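Hypothetical protein PH1566 (Pyrococcus horikoshii, PDB 2E3U) probably binds RNA through two KH domains, as expected of a Dim2p-type factor in pre-ribosomal RNA processing. Local coordinates at residues A[36-41]-A[92-97]; A[115-120]-A[175-180]; A[119-124]-A[166-171]. All blocks are in the same frame, centred on the assembly; numbering follows the deposited sequence.

In the fold
Contact 1 closes before contacts 2 and 3 open along the chain, and it belongs to the first KH domain, whereas the other two lie in the second. In each domain a three-stranded antiparallel sheet of order 1-3-2 carries helices: contact 1 joins strand 35-39 to helix 87-101, and contact 2 repeats that pairing with strand 118-123 and helix 175-189. Contact 3 zips strand 118-123 to strand 168-173, so it shares Leu119 and Glu120 with contact 2; their centres are about 13 Å apart. Although the centres of contacts 1 and 2 are about 17 Å apart, the two KH units touch, Asp95 O packing on Leu119 CD2 at 3.3 Å, consistent with a compact RNA-binding protein.

Contact 1. Residues A[36-41]-A[92-97]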
ATOM      1  N   GLU A  36       9.688   9.699 -11.751  1.00 25.64           N
ATOM      2  CA  GLU A  36       8.278   9.386 -11.466  1.00 25.10           C
ATOM      3  C   GLU A  36       7.678  10.474 -10.596  1.00 24.60           C
ATOM      4  O   GLU A  36       8.304  10.982  -9.661  1.00 23.66           O
ATOM      5  CB  GLU A  36       8.108   8.023 -10.784  1.00 25.03           C
ATOM      6  CG  GLU A  36       8.699   6.852 -11.545  1.00 28.19           C
ATOM      7  CD  GLU A  36       8.003   6.565 -12.891  1.00 33.52           C
ATOM      8  OE1 GLU A  36       6.740   6.658 -12.944  1.00 33.66           O
ATOM      9  OE2 GLU A  36       8.728   6.241 -13.875  1.00 34.10           O
ATOM     10  N   TYR A  37       6.452  10.844 -10.908  1.00 24.45           N
ATOM     11  CA  TYR A  37       5.810  11.924 -10.167  1.00 24.10           C
ATOM     12  C   TYR A  37       4.558  11.381  -9.520  1.00 23.21           C
ATOM     13  O   TYR A  37       3.726  10.803 -10.210  1.00 23.68           O
ATOM     14  CB  TYR A  37       5.450  13.076 -11.111  1.00 23.40           C
ATOM     15  CG  TYR A  37       4.378  14.009 -10.596  1.00 22.18           C
ATOM     16  CD1 TYR A  37       3.022  13.717 -10.774  1.00 22.87           C
ATOM     17  CD2 TYR A  37       4.717  15.196  -9.963  1.00 23.08           C
ATOM     18  CE1 TYR A  37       2.017  14.584 -10.320  1.00 24.21           C
ATOM     19  CE2 TYR A  37       3.728  16.096  -9.518  1.00 25.03           C
ATOM     20  CZ  TYR A  37       2.382  15.779  -9.697  1.00 24.48           C
ATOM     21  OH  TYR A  37       1.409  16.637  -9.241  1.00 24.03           O
ATOM     22  N   VAL A  38       4.403  11.580  -8.217  1.00 22.79           N
ATOM     23  CA  VAL A  38       3.118  11.218  -7.570  1.00 23.12           C
ATOM     24  C   VAL A  38       2.585  12.291  -6.628  1.00 23.28           C
ATOM     25  O   VAL A  38       3.207  13.317  -6.431  1.00 23.46           O
ATOM     26  CB  VAL A  38       3.165   9.817  -6.832  1.00 22.57           C
ATOM     27  CG1 VAL A  38       3.494   8.696  -7.805  1.00 21.96           C
ATOM     28  CG2 VAL A  38       4.115   9.820  -5.645  1.00 21.40           C
ATOM     29  N   LYS A  39       1.430  12.037  -6.032  1.00 24.28           N
ATOM     30  CA  LYS A  39       0.872  12.950  -5.051  1.00 25.01           C
ATOM     31  C   LYS A  39       0.292  12.103  -3.945  1.00 25.09           C
ATOM     32  O   LYS A  39      -0.487  11.195  -4.228  1.00 25.40           O
ATOM     33  CB  LYS A  39      -0.225  13.808  -5.717  1.00 25.44           C
ATOM     34  CG  LYS A  39      -0.606  15.095  -4.987  1.00 27.57           C
ATOM     35  CD  LYS A  39      -0.862  16.217  -6.004  1.00 28.45           C
ATOM     36  CE  LYS A  39      -1.374  17.486  -5.334  1.00 32.49           C
ATOM     37  NZ  LYS A  39      -1.998  18.490  -6.288  1.00 32.26           N
ATOM     38  N   ILE A  40       0.691  12.387  -2.700  1.00 24.97           N
ATOM     39  CA  ILE A  40       0.183  11.700  -1.503  1.00 24.23           C
ATOM     40  C   ILE A  40      -0.581  12.726  -0.649  1.00 24.97           C
ATOM     41  O   ILE A  40      -0.398  13.923  -0.834  1.00 25.01           O
ATOM     42  CB  ILE A  40       1.321  10.973  -0.693  1.00 24.59           C
ATOM     43  CG1 ILE A  40       2.259  11.978   0.036  1.00 23.42           C
ATOM     44  CG2 ILE A  40       2.107  10.021  -1.613  1.00 21.89           C
ATOM     45  CD1 ILE A  40       3.160  11.296   1.146  1.00 23.87           C
ATOM     46  N   PRO A  41      -1.470  12.265   0.259  1.00 25.27           N
ATOM     47  CA  PRO A  41      -2.215  13.217   1.104  1.00 25.88           C
ATOM     48  C   PRO A  41      -1.292  14.023   1.980  1.00 26.13           C
ATOM     49  O   PRO A  41      -0.281  13.493   2.439  1.00 26.04           O
ATOM     50  CB  PRO A  41      -3.093  12.314   2.008  1.00 25.26           C
ATOM     51  CG  PRO A  41      -3.057  10.962   1.415  1.00 24.89           C
ATOM     52  CD  PRO A  41      -1.836  10.858   0.536  1.00 25.13           C
ATOM     53  N   LYS A  92       9.830   1.054  -7.699  1.00 14.85           N
ATOM     54  CA  LYS A  92       9.703   0.519  -6.373  1.00 14.99           C
ATOM     55  C   LYS A  92       9.732   1.604  -5.314  1.00 15.41           C
ATOM     56  O   LYS A  92       8.960   1.554  -4.345  1.00 15.40           O
ATOM     57  CB  LYS A  92      10.792  -0.552  -6.127  1.00 15.15           C
ATOM     58  CG  LYS A  92      10.411  -1.974  -6.664  1.00 14.49           C
ATOM     59  CD  LYS A  92      11.519  -2.989  -6.297  1.00 15.74           C
ATOM     60  CE  LYS A  92      11.171  -4.418  -6.679  1.00 16.56           C
ATOM     61  NZ  LYS A  92       9.770  -4.831  -6.328  1.00 18.32           N
ATOM     62  N   ALA A  93      10.634   2.576  -5.475  1.00 15.19           N
ATOM     63  CA  ALA A  93      10.610   3.746  -4.605  1.00 15.53           C
ATOM     64  C   ALA A  93       9.287   4.500  -4.741  1.00 15.23           C
ATOM     65  O   ALA A  93       8.737   4.946  -3.752  1.00 14.89           O
ATOM     66  CB  ALA A  93      11.806   4.690  -4.875  1.00 14.67           C
ATOM     67  N   ARG A  94       8.778   4.636  -5.967  1.00 14.48           N
ATOM     68  CA  ARG A  94       7.531   5.337  -6.167  1.00 14.77           C
ATOM     69  C   ARG A  94       6.370   4.623  -5.450  1.00 14.94           C
ATOM     70  O   ARG A  94       5.517   5.254  -4.809  1.00 14.59           O
ATOM     71  CB  ARG A  94       7.221   5.437  -7.670  1.00 14.67           C
ATOM     72  CG  ARG A  94       5.792   5.968  -7.942  1.00 17.08           C
ATOM     73  CD  ARG A  94       5.206   5.471  -9.241  1.00 18.53           C
ATOM     74  NE  ARG A  94       5.105   4.029  -9.277  1.00 19.78           N
ATOM     75  CZ  ARG A  94       5.243   3.296 -10.385  1.00 23.57           C
ATOM     76  NH1 ARG A  94       5.517   3.873 -11.533  1.00 21.94           N
ATOM     77  NH2 ARG A  94       5.114   1.969 -10.338  1.00 25.34           N
ATOM     78  N   ASP A  95       6.356   3.292  -5.570  1.00 15.15           N
ATOM     79  CA  ASP A  95       5.324   2.463  -4.999  1.00 15.54           C
ATOM     80  C   ASP A  95       5.397   2.469  -3.472  1.00 15.38           C
ATOM     81  O   ASP A  95       4.375   2.437  -2.819  1.00 16.36           O
ATOM     82  CB  ASP A  95       5.424   1.045  -5.559  1.00 15.18           C
ATOM     83  CG  ASP A  95       4.991   0.962  -7.004  1.00 18.35           C
ATOM     84  OD1 ASP A  95       4.454   1.955  -7.571  1.00 22.34           O
ATOM     85  OD2 ASP A  95       5.180  -0.111  -7.600  1.00 22.74           O
ATOM     86  N   ILE A  96       6.590   2.558  -2.915  1.00 14.54           N
ATOM     87  CA  ILE A  96       6.756   2.710  -1.472  1.00 14.73           C
ATOM     88  C   ILE A  96       6.171   4.021  -0.975  1.00 15.11           C
ATOM     89  O   ILE A  96       5.441   4.038   0.028  1.00 15.98           O
ATOM     90  CB  ILE A  96       8.253   2.625  -1.061  1.00 14.25           C
ATOM     91  CG1 ILE A  96       8.753   1.204  -1.252  1.00 13.66           C
ATOM     92  CG2 ILE A  96       8.469   3.126   0.393  1.00 15.55           C
ATOM     93  CD1 ILE A  96      10.306   1.101  -1.230  1.00 14.78           C
ATOM     94  N   VAL A  97       6.525   5.117  -1.659  1.00 14.63           N
ATOM     95  CA  VAL A  97       5.882   6.425  -1.463  1.00 14.50           C
ATOM     96  C   VAL A  97       4.347   6.375  -1.521  1.00 15.15           C
ATOM     97  O   VAL A  97       3.652   6.904  -0.610  1.00 14.93           O
ATOM     98  CB  VAL A  97       6.372   7.455  -2.520  1.00 13.93           C
ATOM     99  CG1 VAL A  97       5.600   8.769  -2.422  1.00 11.32           C
ATOM    100  CG2 VAL A  97       7.887   7.681  -2.360  1.00 11.61           C
TER
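The charged part of this contact is a salt bridge between Glu36 OE1 and Arg94 NH1, 3.4 Å long and weak as a hydrogen bond, with an N-H...O angle of 141°. Glu36 OE1 comes in at the edge of the guanidinium, in its plane, while the carboxylate itself is turned 87° from that plane. The next helix residue holds the same guanidinium more firmly: Arg94 NE and NH2 both grip Asp95 OD1, NE at 2.8 Å, from one face of the carboxylate. This side-on grip by two nitrogens holds the rotation of the guanidinium; Glu36 adds its weak contact at the edge, and the three residues form a salt-bridge network.

Strand 36-39 and helix 92-97 run almost parallel, 3° apart with axes 9.2 Å from each other. They belong to the first strand and the helix that follows the third strand of a type I KH fold, where the helix packs against the sheet, along its strands; Arg94 and Ala93 also lie on Ile78 of the central strand.

Apolar contacts fill the remainder. Val38 splits its branches: CG1 lies 3.6 Å from Arg94 CG, against the aliphatic part of the arginine, and CG2 sits 3.7 Å from Val97 CG1. That same methyl, Val97 CG1, also receives Ile40 CG2 at 3.8 Å, the two side chains crossing at about a right angle.

Contact 2. Residues A[115-120]-A[175-180]; sequences EGEYLE and PIQIEI
Strand 118-120 and helix 175-180 run in nearly the same direction, 22° apart with axes 9.2 Å from each other, and Tyr118 and Glu120 face Pro175 and Ile178. This is the first strand of the second KH domain, of type I, packed against the helix that follows the central strand 168-173; the backbone of Tyr118 is bonded to Gly173 and that of Glu120 to Ile171 of this central strand.

Ile178 carries the middle of the contact with both its methyls. CG1 is anti to the carbonyl carbon (chi1 -69°) and the chain runs straight on beyond it (chi2 177°), which brings CD1 to the strand, 3.6 Å from Tyr118 O and 3.9 Å from Tyr118 CB. The other branch, CG2, meets the carboxylate of Glu120, with Glu120 OE2 at 3.4 Å. Glu120 OE1, the other oxygen, is in a salt bridge with Lys182, further along the helix. Replacing Ile178 by an alanine removes both methyls that reach the strand and is likely to open a gap against Tyr118 and Glu120.

At the start of the helix the Pro175 ring comes obliquely to the tyrosine, Pro175 CG lying 3.8 Å from Tyr118 CE2, and Pro175 CD also touches Gly116 O. Further along, the link between the segments is polar. Glu117 is in a salt bridge with Arg111 through OE2, and Gln177 OE1 accepts from the backbone nitrogen of Asn174. A water spans the two side chains, 2.8 Å from Glu117 OE1 and 3.0 Å from Gln177 OE1.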
ATOM      1  N   GLU A 115      11.530  -8.727  -4.454  1.00 27.09           N
ATOM      2  CA  GLU A 115      11.191  -9.039  -5.847  1.00 27.53           C
ATOM      3  C   GLU A 115       9.896  -9.881  -5.944  1.00 27.32           C
ATOM      4  O   GLU A 115       9.567 -10.679  -5.040  1.00 27.72           O
ATOM      5  CB  GLU A 115      12.402  -9.658  -6.587  1.00 28.16           C
ATOM      6  CG  GLU A 115      13.465  -8.605  -7.127  1.00 27.98           C
ATOM      7  CD  GLU A 115      14.422  -8.030  -6.051  1.00 30.71           C
ATOM      8  OE1 GLU A 115      14.208  -8.222  -4.825  1.00 32.25           O
ATOM      9  OE2 GLU A 115      15.405  -7.347  -6.423  1.00 29.60           O
ATOM     10  N   GLY A 116       9.144  -9.649  -7.017  1.00 26.68           N
ATOM     11  CA  GLY A 116       7.823 -10.225  -7.184  1.00 26.78           C
ATOM     12  C   GLY A 116       6.750  -9.560  -6.342  1.00 26.95           C
ATOM     13  O   GLY A 116       5.617  -9.976  -6.363  1.00 27.35           O
ATOM     14  N   GLU A 117       7.093  -8.532  -5.575  1.00 27.27           N
ATOM     15  CA  GLU A 117       6.077  -7.881  -4.736  1.00 27.63           C
ATOM     16  C   GLU A 117       5.580  -6.623  -5.441  1.00 27.27           C
ATOM     17  O   GLU A 117       6.380  -5.863  -6.009  1.00 27.65           O
ATOM     18  CB  GLU A 117       6.621  -7.563  -3.345  1.00 27.46           C
ATOM     19  CG  GLU A 117       5.700  -7.971  -2.237  1.00 29.87           C
ATOM     20  CD  GLU A 117       5.973  -9.340  -1.687  1.00 30.44           C
ATOM     21  OE1 GLU A 117       6.735 -10.130  -2.245  1.00 32.92           O
ATOM     22  OE2 GLU A 117       5.395  -9.652  -0.658  1.00 35.33           O
ATOM     23  N   TYR A 118       4.263  -6.428  -5.415  1.00 26.21           N
ATOM     24  CA  TYR A 118       3.598  -5.331  -6.115  1.00 24.44           C
ATOM     25  C   TYR A 118       2.632  -4.633  -5.170  1.00 23.76           C
ATOM     26  O   TYR A 118       2.276  -5.168  -4.115  1.00 23.33           O
ATOM     27  CB  TYR A 118       2.804  -5.854  -7.322  1.00 24.61           C
ATOM     28  CG  TYR A 118       3.649  -6.530  -8.396  1.00 25.45           C
ATOM     29  CD1 TYR A 118       4.013  -5.857  -9.562  1.00 24.47           C
ATOM     30  CD2 TYR A 118       4.088  -7.837  -8.232  1.00 25.68           C
ATOM     31  CE1 TYR A 118       4.794  -6.484 -10.539  1.00 26.09           C
ATOM     32  CE2 TYR A 118       4.870  -8.469  -9.198  1.00 26.38           C
ATOM     33  CZ  TYR A 118       5.228  -7.785 -10.337  1.00 26.01           C
ATOM     34  OH  TYR A 118       5.984  -8.443 -11.291  1.00 28.71           O
ATOM     35  N   LEU A 119       2.215  -3.447  -5.583  1.00 22.05           N
ATOM     36  CA  LEU A 119       1.295  -2.617  -4.858  1.00 22.75           C
ATOM     37  C   LEU A 119       0.053  -2.546  -5.711  1.00 22.49           C
ATOM     38  O   LEU A 119       0.167  -2.390  -6.911  1.00 21.58           O
ATOM     39  CB  LEU A 119       1.869  -1.203  -4.670  1.00 21.08           C
ATOM     40  CG  LEU A 119       0.926  -0.184  -4.075  1.00 21.91           C
ATOM     41  CD1 LEU A 119       0.415  -0.555  -2.652  1.00 19.13           C
ATOM     42  CD2 LEU A 119       1.600   1.228  -4.101  1.00 21.42           C
ATOM     43  N   GLU A 120      -1.117  -2.668  -5.090  1.00 23.25           N
ATOM     44  CA  GLU A 120      -2.374  -2.455  -5.778  1.00 25.30           C
ATOM     45  C   GLU A 120      -3.261  -1.564  -4.923  1.00 25.48           C
ATOM     46  O   GLU A 120      -3.538  -1.894  -3.786  1.00 25.66           O
ATOM     47  CB  GLU A 120      -3.084  -3.788  -6.149  1.00 24.92           C
ATOM     48  CG  GLU A 120      -4.598  -3.598  -6.506  1.00 26.67           C
ATOM     49  CD  GLU A 120      -5.148  -4.513  -7.598  1.00 27.97           C
ATOM     50  OE1 GLU A 120      -6.191  -4.158  -8.199  1.00 35.18           O
ATOM     51  OE2 GLU A 120      -4.581  -5.592  -7.875  1.00 31.59           O
ATOM     52  N   PRO A 175       1.521 -11.289  -7.125  1.00 20.02           N
ATOM     53  CA  PRO A 175       0.224 -11.127  -7.779  1.00 20.70           C
ATOM     54  C   PRO A 175      -0.848 -12.087  -7.279  1.00 21.15           C
ATOM     55  O   PRO A 175      -2.037 -11.758  -7.311  1.00 22.28           O
ATOM     56  CB  PRO A 175       0.547 -11.428  -9.251  1.00 21.60           C
ATOM     57  CG  PRO A 175       2.008 -10.994  -9.365  1.00 21.15           C
ATOM     58  CD  PRO A 175       2.586 -11.563  -8.104  1.00 19.41           C
ATOM     59  N   ILE A 176      -0.444 -13.254  -6.801  1.00 21.21           N
ATOM     60  CA  ILE A 176      -1.417 -14.279  -6.385  1.00 21.26           C
ATOM     61  C   ILE A 176      -2.008 -13.901  -5.036  1.00 20.30           C
ATOM     62  O   ILE A 176      -3.216 -13.856  -4.880  1.00 21.37           O
ATOM     63  CB  ILE A 176      -0.758 -15.707  -6.401  1.00 21.60           C
ATOM     64  CG1 ILE A 176      -0.611 -16.165  -7.844  1.00 22.66           C
ATOM     65  CG2 ILE A 176      -1.576 -16.765  -5.587  1.00 21.82           C
ATOM     66  CD1 ILE A 176       0.545 -17.164  -8.070  1.00 26.71           C
ATOM     67  N   GLN A 177      -1.142 -13.598  -4.078  1.00 19.13           N
ATOM     68  CA  GLN A 177      -1.531 -13.060  -2.773  1.00 18.20           C
ATOM     69  C   GLN A 177      -2.472 -11.855  -2.888  1.00 18.12           C
ATOM     70  O   GLN A 177      -3.491 -11.815  -2.211  1.00 17.42           O
ATOM     71  CB  GLN A 177      -0.266 -12.703  -1.947  1.00 18.07           C
ATOM     72  CG  GLN A 177       0.615 -13.913  -1.575  1.00 15.58           C
ATOM     73  CD  GLN A 177       1.931 -13.525  -0.975  1.00 16.34           C
ATOM     74  OE1 GLN A 177       2.438 -12.406  -1.175  1.00 17.76           O
ATOM     75  NE2 GLN A 177       2.516 -14.441  -0.237  1.00 13.58           N
ATOM     76  N   ILE A 178      -2.113 -10.874  -3.725  1.00 18.17           N
ATOM     77  CA  ILE A 178      -2.973  -9.706  -3.993  1.00 19.13           C
ATOM     78  C   ILE A 178      -4.380 -10.111  -4.484  1.00 20.21           C
ATOM     79  O   ILE A 178      -5.398  -9.590  -4.029  1.00 19.84           O
ATOM     80  CB  ILE A 178      -2.336  -8.729  -5.039  1.00 19.22           C
ATOM     81  CG1 ILE A 178      -1.110  -8.019  -4.446  1.00 18.08           C
ATOM     82  CG2 ILE A 178      -3.367  -7.692  -5.522  1.00 16.94           C
ATOM     83  CD1 ILE A 178      -0.388  -7.104  -5.447  1.00 19.46           C
ATOM     84  N   GLU A 179      -4.408 -11.026  -5.449  1.00 21.52           N
ATOM     85  CA  GLU A 179      -5.624 -11.515  -6.046  1.00 22.54           C
ATOM     86  C   GLU A 179      -6.552 -12.172  -5.002  1.00 22.77           C
ATOM     87  O   GLU A 179      -7.772 -11.949  -5.015  1.00 23.35           O
ATOM     88  CB  GLU A 179      -5.242 -12.508  -7.159  1.00 23.36           C
ATOM     89  CG  GLU A 179      -6.160 -12.519  -8.332  1.00 26.95           C
ATOM     90  CD  GLU A 179      -7.558 -12.939  -7.965  1.00 35.16           C
ATOM     91  OE1 GLU A 179      -8.507 -12.267  -8.442  1.00 38.79           O
ATOM     92  OE2 GLU A 179      -7.707 -13.939  -7.204  1.00 38.20           O
ATOM     93  N   ILE A 180      -5.976 -12.975  -4.101  1.00 22.24           N
ATOM     94  CA  ILE A 180      -6.711 -13.581  -2.989  1.00 21.21           C
ATOM     95  C   ILE A 180      -7.284 -12.543  -1.983  1.00 21.34           C
ATOM     96  O   ILE A 180      -8.455 -12.647  -1.588  1.00 19.96           O
ATOM     97  CB  ILE A 180      -5.830 -14.607  -2.229  1.00 21.43           C
ATOM     98  CG1 ILE A 180      -5.479 -15.798  -3.123  1.00 22.04           C
ATOM     99  CG2 ILE A 180      -6.539 -15.113  -0.914  1.00 21.73           C
ATOM    100  CD1 ILE A 180      -4.376 -16.658  -2.561  1.00 23.75           C
TER
HETATM  101  O   HOH W   1       5.454 -12.438  -1.365  1.00 46.48           O

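Contact 3. Residues A[119-124]-A[166-171]; sequences LEIINL and GKTVAI
Ile121 and Ala170 face each other as a non-hydrogen-bonded pair on an antiparallel ladder, flanked by the hydrogen-bonded pairs Glu120-Ile171 and Ile122-Val169. Each flanking pair is closed by two backbone bonds. The straightest bond of the ladder is Ile122 N to Val169 O, at 2.8 Å with an N-H...O angle of 168°. A fifth bond, Leu124 N to Lys167 O at 2.8 Å, carries the ladder past the end of the strand, its donor tilted from the carbonyl plane.

The side chain of Ile121 splits at CB. Its CG2 branch, anti to the backbone nitrogen, meets Thr168 and lies 3.7 Å from both CB and CG2 of that residue. The other branch passes through CG1, anti to the carbonyl carbon (chi1 -39°), and bends at chi2 (-68°) to lay CD1 on Ala170 CB at 3.5 Å, tighter than usual van der Waals contact. One isoleucine thus bridges two residues of the neighbouring strand. Thr168 CG2 also meets Asn123 OD1 at 3.7 Å, while its hydroxyl is satisfied by Arg102 and by Tyr165 O.

On the other side of the sheet, Glu120, Ile122, Val169 and Ile171 lie on the face covered by helix 175-189: Val169 touches Ile185, and Ile171 touches Ile178. The side chain of Leu124 packs on helix 136-144. First strand paired with third, the third central and the helices covering one face: this is the sheet of a type I KH domain.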
ATOM      1  N   LEU A 119       2.215  -3.447  -5.583  1.00 22.05           N
ATOM      2  CA  LEU A 119       1.295  -2.617  -4.858  1.00 22.75           C
ATOM      3  C   LEU A 119       0.053  -2.546  -5.711  1.00 22.49           C
ATOM      4  O   LEU A 119       0.167  -2.390  -6.911  1.00 21.58           O
ATOM      5  CB  LEU A 119       1.869  -1.203  -4.670  1.00 21.08           C
ATOM      6  CG  LEU A 119       0.926  -0.184  -4.075  1.00 21.91           C
ATOM      7  CD1 LEU A 119       0.415  -0.555  -2.652  1.00 19.13           C
ATOM      8  CD2 LEU A 119       1.600   1.228  -4.101  1.00 21.42           C
ATOM      9  N   GLU A 120      -1.117  -2.668  -5.090  1.00 23.25           N
ATOM     10  CA  GLU A 120      -2.374  -2.455  -5.778  1.00 25.30           C
ATOM     11  C   GLU A 120      -3.261  -1.564  -4.923  1.00 25.48           C
ATOM     12  O   GLU A 120      -3.538  -1.894  -3.786  1.00 25.66           O
ATOM     13  CB  GLU A 120      -3.084  -3.788  -6.149  1.00 24.92           C
ATOM     14  CG  GLU A 120      -4.598  -3.598  -6.506  1.00 26.67           C
ATOM     15  CD  GLU A 120      -5.148  -4.513  -7.598  1.00 27.97           C
ATOM     16  OE1 GLU A 120      -6.191  -4.158  -8.199  1.00 35.18           O
ATOM     17  OE2 GLU A 120      -4.581  -5.592  -7.875  1.00 31.59           O
ATOM     18  N   ILE A 121      -3.686  -0.434  -5.474  1.00 26.72           N
ATOM     19  CA  ILE A 121      -4.629   0.469  -4.798  1.00 28.00           C
ATOM     20  C   ILE A 121      -6.036   0.378  -5.398  1.00 28.52           C
ATOM     21  O   ILE A 121      -6.242   0.554  -6.594  1.00 27.82           O
ATOM     22  CB  ILE A 121      -4.221   1.959  -4.872  1.00 27.83           C
ATOM     23  CG1 ILE A 121      -2.715   2.174  -4.717  1.00 30.11           C
ATOM     24  CG2 ILE A 121      -5.028   2.802  -3.874  1.00 28.92           C
ATOM     25  CD1 ILE A 121      -2.183   1.866  -3.403  1.00 34.90           C
ATOM     26  N   ILE A 122      -7.004   0.137  -4.525  1.00 29.71           N
ATOM     27  CA  ILE A 122      -8.399  -0.012  -4.904  1.00 30.39           C
ATOM     28  C   ILE A 122      -9.205   1.154  -4.338  1.00 30.64           C
ATOM     29  O   ILE A 122      -9.144   1.423  -3.142  1.00 30.06           O
ATOM     30  CB  ILE A 122      -8.970  -1.359  -4.334  1.00 30.45           C
ATOM     31  CG1 ILE A 122      -8.286  -2.568  -4.983  1.00 31.91           C
ATOM     32  CG2 ILE A 122     -10.457  -1.460  -4.543  1.00 29.90           C
ATOM     33  CD1 ILE A 122      -8.270  -2.508  -6.530  1.00 34.30           C
ATOM     34  N   ASN A 123      -9.961   1.843  -5.193  1.00 31.71           N
ATOM     35  CA  ASN A 123     -10.916   2.835  -4.698  1.00 32.36           C
ATOM     36  C   ASN A 123     -12.134   2.090  -4.179  1.00 31.46           C
ATOM     37  O   ASN A 123     -12.752   1.321  -4.905  1.00 30.50           O
ATOM     38  CB  ASN A 123     -11.319   3.846  -5.785  1.00 33.55           C
ATOM     39  CG  ASN A 123     -10.132   4.683  -6.299  1.00 36.53           C
ATOM     40  OD1 ASN A 123      -9.503   5.438  -5.541  1.00 39.62           O
ATOM     41  ND2 ASN A 123      -9.847   4.570  -7.603  1.00 36.26           N
ATOM     42  N   LEU A 124     -12.447   2.309  -2.907  1.00 31.89           N
ATOM     43  CA  LEU A 124     -13.531   1.611  -2.216  1.00 32.95           C
ATOM     44  C   LEU A 124     -14.833   1.794  -2.953  1.00 34.34           C
ATOM     45  O   LEU A 124     -15.714   0.924  -2.930  1.00 34.77           O
ATOM     46  CB  LEU A 124     -13.685   2.124  -0.790  1.00 32.47           C
ATOM     47  CG  LEU A 124     -12.686   1.624   0.250  1.00 32.39           C
ATOM     48  CD1 LEU A 124     -12.971   2.227   1.608  1.00 32.42           C
ATOM     49  CD2 LEU A 124     -12.698   0.129   0.299  1.00 31.25           C
ATOM     50  N   GLY A 166      -8.946   6.054   4.257  1.00 25.93           N
ATOM     51  CA  GLY A 166      -9.825   6.969   3.542  1.00 25.19           C
ATOM     52  C   GLY A 166     -10.672   6.233   2.522  1.00 25.86           C
ATOM     53  O   GLY A 166     -11.452   5.331   2.869  1.00 25.84           O
ATOM     54  N   LYS A 167     -10.486   6.604   1.258  1.00 25.33           N
ATOM     55  CA  LYS A 167     -11.309   6.120   0.166  1.00 25.54           C
ATOM     56  C   LYS A 167     -10.705   4.919  -0.574  1.00 23.88           C
ATOM     57  O   LYS A 167     -11.222   4.504  -1.612  1.00 24.02           O
ATOM     58  CB  LYS A 167     -11.625   7.282  -0.806  1.00 25.90           C
ATOM     59  CG  LYS A 167     -12.500   8.387  -0.188  1.00 26.74           C
ATOM     60  CD  LYS A 167     -12.958   9.416  -1.216  1.00 28.18           C
ATOM     61  CE  LYS A 167     -14.243   8.966  -1.938  1.00 32.45           C
ATOM     62  NZ  LYS A 167     -14.852  10.073  -2.746  1.00 33.51           N
ATOM     63  N   THR A 168      -9.628   4.354  -0.040  1.00 22.65           N
ATOM     64  CA  THR A 168      -8.950   3.237  -0.713  1.00 20.96           C
ATOM     65  C   THR A 168      -8.691   2.085   0.219  1.00 20.34           C
ATOM     66  O   THR A 168      -8.702   2.245   1.433  1.00 19.56           O
ATOM     67  CB  THR A 168      -7.588   3.632  -1.309  1.00 21.00           C
ATOM     68  OG1 THR A 168      -6.699   4.031  -0.254  1.00 21.52           O
ATOM     69  CG2 THR A 168      -7.712   4.769  -2.365  1.00 21.31           C
ATOM     70  N   VAL A 169      -8.446   0.917  -0.379  1.00 20.33           N
ATOM     71  CA  VAL A 169      -7.772  -0.195   0.266  1.00 19.67           C
ATOM     72  C   VAL A 169      -6.535  -0.391  -0.571  1.00 19.82           C
ATOM     73  O   VAL A 169      -6.619  -0.323  -1.790  1.00 20.99           O
ATOM     74  CB  VAL A 169      -8.581  -1.541   0.222  1.00 20.02           C
ATOM     75  CG1 VAL A 169      -8.011  -2.568   1.201  1.00 16.79           C
ATOM     76  CG2 VAL A 169      -9.988  -1.304   0.556  1.00 21.96           C
ATOM     77  N   ALA A 170      -5.388  -0.640   0.062  1.00 19.24           N
ATOM     78  CA  ALA A 170      -4.141  -0.882  -0.685  1.00 18.93           C
ATOM     79  C   ALA A 170      -3.552  -2.235  -0.263  1.00 18.81           C
ATOM     80  O   ALA A 170      -3.631  -2.596   0.896  1.00 19.35           O
ATOM     81  CB  ALA A 170      -3.136   0.243  -0.470  1.00 17.21           C
ATOM     82  N   ILE A 171      -2.982  -2.963  -1.217  1.00 17.69           N
ATOM     83  CA  ILE A 171      -2.534  -4.327  -1.021  1.00 16.81           C
ATOM     84  C   ILE A 171      -1.104  -4.457  -1.519  1.00 16.41           C
ATOM     85  O   ILE A 171      -0.746  -3.873  -2.539  1.00 16.13           O
ATOM     86  CB  ILE A 171      -3.443  -5.349  -1.748  1.00 17.00           C
ATOM     87  CG1 ILE A 171      -4.928  -5.026  -1.497  1.00 17.04           C
ATOM     88  CG2 ILE A 171      -3.100  -6.782  -1.290  1.00 16.01           C
ATOM     89  CD1 ILE A 171      -5.959  -5.928  -2.268  1.00 18.07           C
TER